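Local coordinates for protein cytochrome c'' (Methylophilus methylotrophus, PDB 1GU2) that probably carries electrons as a small monomeric cytochrome, holding one covalently attached heme c whose iron is bound by two histidines, at residues Ile33-Lys38 and Ser51-Asn56. Numbering follows the deposited sequence.
With HEC (heme c), chain C.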
loop_
_atom_site.group_PDB
_atom_site.type_symbol
_atom_site.label_atom_id
_atom_site.label_comp_id
_atom_site.label_asym_id
_atom_site.label_seq_id
_atom_site.Cartn_x
_atom_site.Cartn_y
_atom_site.Cartn_z
ATOM N N ILE A 33 -2.556 -0.213 -10.078
ATOM C CA ILE A 33 -1.450 -0.563 -10.966
ATOM C C ILE A 33 -0.168 -0.675 -10.182
ATOM O O ILE A 33 0.589 -1.630 -10.428
ATOM C CB ILE A 33 -1.340 0.476 -12.086
ATOM C CG1 ILE A 33 -2.481 0.388 -13.084
ATOM C CG2 ILE A 33 0.028 0.367 -12.779
ATOM C CD1 ILE A 33 -2.608 1.556 -14.032
ATOM N N PHE A 34 0.092 0.221 -9.254
ATOM C CA PHE A 34 1.285 0.186 -8.426
ATOM C C PHE A 34 1.337 -1.130 -7.649
ATOM O O PHE A 34 2.372 -1.777 -7.540
ATOM C CB PHE A 34 1.243 1.386 -7.494
ATOM C CG PHE A 34 2.226 1.377 -6.344
ATOM C CD1 PHE A 34 1.795 0.940 -5.085
ATOM C CD2 PHE A 34 3.532 1.805 -6.522
ATOM C CE1 PHE A 34 2.642 0.967 -3.998
ATOM C CE2 PHE A 34 4.392 1.833 -5.424
ATOM C CZ PHE A 34 3.925 1.388 -4.207
ATOM N N PHE A 35 0.219 -1.579 -7.094
ATOM C CA PHE A 35 0.139 -2.797 -6.268
ATOM C C PHE A 35 0.433 -4.058 -7.059
ATOM O O PHE A 35 1.023 -4.989 -6.509
ATOM C CB PHE A 35 -1.257 -2.837 -5.632
ATOM C CG PHE A 35 -1.521 -3.984 -4.696
ATOM C CD1 PHE A 35 -0.856 -4.107 -3.473
ATOM C CD2 PHE A 35 -2.443 -4.973 -5.034
ATOM C CE1 PHE A 35 -1.094 -5.184 -2.623
ATOM C CE2 PHE A 35 -2.714 -6.050 -4.192
ATOM C CZ PHE A 35 -2.029 -6.147 -2.985
ATOM N N ASN A 36 0.015 -4.083 -8.325
ATOM C CA ASN A 36 0.183 -5.259 -9.176
ATOM C C ASN A 36 1.375 -5.220 -10.086
ATOM O O ASN A 36 1.703 -6.230 -10.722
ATOM C CB ASN A 36 -1.100 -5.476 -10.006
ATOM C CG ASN A 36 -2.241 -5.916 -9.107
ATOM O OD1 ASN A 36 -2.355 -7.067 -8.730
ATOM N ND2 ASN A 36 -3.133 -4.966 -8.773
ATOM N N ARG A 37 2.047 -4.093 -10.215
ATOM C CA ARG A 37 3.099 -3.944 -11.221
ATOM C C ARG A 37 4.281 -4.817 -10.915
ATOM O O ARG A 37 4.767 -4.839 -9.794
ATOM C CB ARG A 37 3.557 -2.476 -11.264
ATOM C CG ARG A 37 4.744 -2.298 -12.216
ATOM C CD ARG A 37 5.303 -0.905 -12.229
ATOM N NE ARG A 37 4.445 0.168 -11.928
ATOM C CZ ARG A 37 3.995 1.217 -11.286
ATOM N NH1 ARG A 37 2.877 1.866 -11.691
ATOM N NH2 ARG A 37 4.578 1.725 -10.194
ATOM N N LYS A 38 4.805 -5.540 -11.930
ATOM C CA LYS A 38 5.987 -6.321 -11.752
ATOM C C LYS A 38 7.196 -5.429 -11.886
ATOM O O LYS A 38 7.426 -4.799 -12.920
ATOM C CB LYS A 38 6.051 -7.432 -12.791
ATOM C CG LYS A 38 5.031 -8.533 -12.477
ATOM C CD LYS A 38 4.787 -9.453 -13.669
ATOM C CE LYS A 38 3.320 -9.874 -13.751
ATOM N NZ LYS A 38 2.868 -9.822 -15.168
ATOM N N SER A 51 2.706 -10.182 -5.061
ATOM C CA SER A 51 3.385 -11.459 -4.897
ATOM C C SER A 51 3.175 -12.017 -3.502
ATOM O O SER A 51 3.032 -13.218 -3.353
ATOM C CB SER A 51 4.878 -11.333 -5.135
ATOM O OG SER A 51 5.180 -10.932 -6.465
ATOM N N CYS A 52 3.191 -11.121 -2.503
ATOM C CA CYS A 52 2.985 -11.513 -1.117
ATOM C C CYS A 52 1.576 -11.212 -0.649
ATOM O O CYS A 52 1.012 -11.950 0.156
ATOM C CB CYS A 52 3.994 -10.795 -0.208
ATOM S SG CYS A 52 5.672 -11.343 -0.558
ATOM N N HIS A 53 0.968 -10.128 -1.108
ATOM C CA HIS A 53 -0.334 -9.691 -0.552
ATOM C C HIS A 53 -1.497 -10.204 -1.365
ATOM O O HIS A 53 -2.658 -9.934 -1.022
ATOM C CB HIS A 53 -0.338 -8.149 -0.448
ATOM C CG HIS A 53 0.642 -7.651 0.568
ATOM N ND1 HIS A 53 0.494 -7.860 1.920
ATOM C CD2 HIS A 53 1.763 -6.928 0.484
ATOM C CE1 HIS A 53 1.499 -7.282 2.599
ATOM N NE2 HIS A 53 2.301 -6.709 1.739
ATOM N N THR A 54 -1.230 -10.966 -2.449
ATOM C CA THR A 54 -2.188 -11.444 -3.451
ATOM C C THR A 54 -2.659 -10.264 -4.273
ATOM O O THR A 54 -2.361 -9.096 -3.993
ATOM C CB THR A 54 -3.350 -12.294 -2.888
ATOM O OG1 THR A 54 -4.398 -11.458 -2.387
ATOM C CG2 THR A 54 -3.004 -13.163 -1.737
ATOM N N ASN A 55 -3.449 -10.573 -5.323
ATOM C CA ASN A 55 -3.967 -9.471 -6.140
ATOM C C ASN A 55 -5.208 -8.791 -5.631
ATOM O O ASN A 55 -5.875 -7.960 -6.251
ATOM C CB ASN A 55 -4.251 -9.887 -7.622
ATOM C CG ASN A 55 -5.326 -10.916 -7.719
ATOM O OD1 ASN A 55 -6.112 -11.145 -6.805
ATOM N ND2 ASN A 55 -5.361 -11.599 -8.874
ATOM N N ASN A 56 -5.673 -9.029 -4.485
ATOM C CA ASN A 56 -6.737 -8.516 -3.646
ATOM C C ASN A 56 -6.237 -8.285 -2.209
ATOM O O ASN A 56 -6.089 -9.231 -1.428
ATOM C CB ASN A 56 -7.946 -9.470 -3.690
ATOM C CG ASN A 56 -9.212 -8.886 -3.121
ATOM O OD1 ASN A 56 -10.349 -9.390 -3.247
ATOM N ND2 ASN A 56 -9.085 -7.767 -2.475
HETATM FE FE HEC C . 3.921 -5.644 2.311
HETATM C CHA HEC C . 3.036 -5.366 5.606
HETATM C CHB HEC C . 2.193 -2.784 1.623
HETATM C CHC HEC C . 5.224 -5.666 -0.869
HETATM C CHD HEC C . 5.339 -8.703 2.949
HETATM N NA HEC C . 2.787 -4.374 3.367
HETATM C C1A HEC C . 2.533 -4.403 4.749
HETATM C C2A HEC C . 1.708 -3.285 5.115
HETATM C C3A HEC C . 1.432 -2.595 3.996
HETATM C C4A HEC C . 2.132 -3.243 2.915
HETATM C CMA HEC C . 0.577 -1.310 3.847
HETATM C CAA HEC C . 1.237 -2.975 6.547
HETATM C CBA HEC C . 2.187 -2.011 7.281
HETATM C CGA HEC C . 1.741 -1.731 8.675
HETATM O O1A HEC C . 2.612 -1.497 9.541
HETATM O O2A HEC C . 0.534 -1.732 8.968
HETATM N NB HEC C . 3.751 -4.446 0.709
HETATM C C1B HEC C . 3.017 -3.297 0.616
HETATM C C2B HEC C . 3.258 -2.669 -0.677
HETATM C C3B HEC C . 4.129 -3.463 -1.361
HETATM C C4B HEC C . 4.412 -4.588 -0.499
HETATM C CMB HEC C . 2.641 -1.344 -1.159
HETATM C CAB HEC C . 4.713 -3.289 -2.782
HETATM C CBB HEC C . 5.488 -1.979 -2.913
HETATM N NC HEC C . 5.039 -6.930 1.257
HETATM C C1C HEC C . 5.448 -6.776 -0.069
HETATM C C2C HEC C . 6.122 -7.979 -0.507
HETATM C C3C HEC C . 6.139 -8.846 0.550
HETATM C C4C HEC C . 5.479 -8.196 1.648
HETATM C CMC HEC C . 6.629 -8.157 -1.952
HETATM C CAC HEC C . 6.633 -10.291 0.628
HETATM C CBC HEC C . 8.108 -10.441 0.268
HETATM N ND HEC C . 4.132 -6.785 3.930
HETATM C C1D HEC C . 4.790 -8.020 4.008
HETATM C C2D HEC C . 4.904 -8.429 5.383
HETATM C C3D HEC C . 4.423 -7.406 6.151
HETATM C C4D HEC C . 3.827 -6.445 5.249
HETATM C CMD HEC C . 5.510 -9.756 5.872
HETATM C CAD HEC C . 4.554 -7.288 7.691
HETATM C CBD HEC C . 3.572 -8.213 8.452
HETATM C CGD HEC C . 2.230 -7.576 8.747
HETATM O O1D HEC C . 1.214 -8.292 8.982
HETATM O O2D HEC C . 2.148 -6.320 8.783
HETATM O O HOH W 1 -5.485 -5.593 -7.294
#
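The end of helix 28-36 meets the end of helix 49-53 and the loop that follows, the two backbones coming nearest at N36 and N55, whose CA atoms lie 6.6 Å apart. F35 makes the largest single contribution. With chi1 at -177°, its ring swings away from its own backbone N and reaches across at about a right angle to the side chain of H53. F35 CZ meets H53 CB at 3.6 Å, near the ring plane, while F35 CE2 comes within 3.1 Å of T54 O, which approaches obliquely. An aromatic ring suits this place: its edge packs on the H53 methylene, and its weakly positive C-H groups can probably lie against a carbonyl oxygen better than an aliphatic chain would. Cutting F35 back to an alanine would probably open a gap beside H53 CB and leave T54 O without its ring neighbour.

Helix 49-53 carries the CXXCH heme-binding motif of c-type cytochromes, from C49 to H53. Cysteine sulfur forms the thioethers, C52 SG being bonded to HEC CAC. The imidazole of H53 offers the lone pair of NE2 to HEC FE at 2.0 Å, with H95 as the second axial ligand. From helix 28-36, F34 brings CE1 to the heme methyl HEC CMB at 3.7 Å.

After H53 the chain turns with positive phi at T54, whose OG1 donates to a lone pair of H53 O at 2.7 Å, a bond that needs a hydroxyl. Farther out, an amide suits N36: its ND2 donates to K32 O and to a water that in turn donates to N55 O, while N36 OD1 rests 3.6 Å from N55 CB.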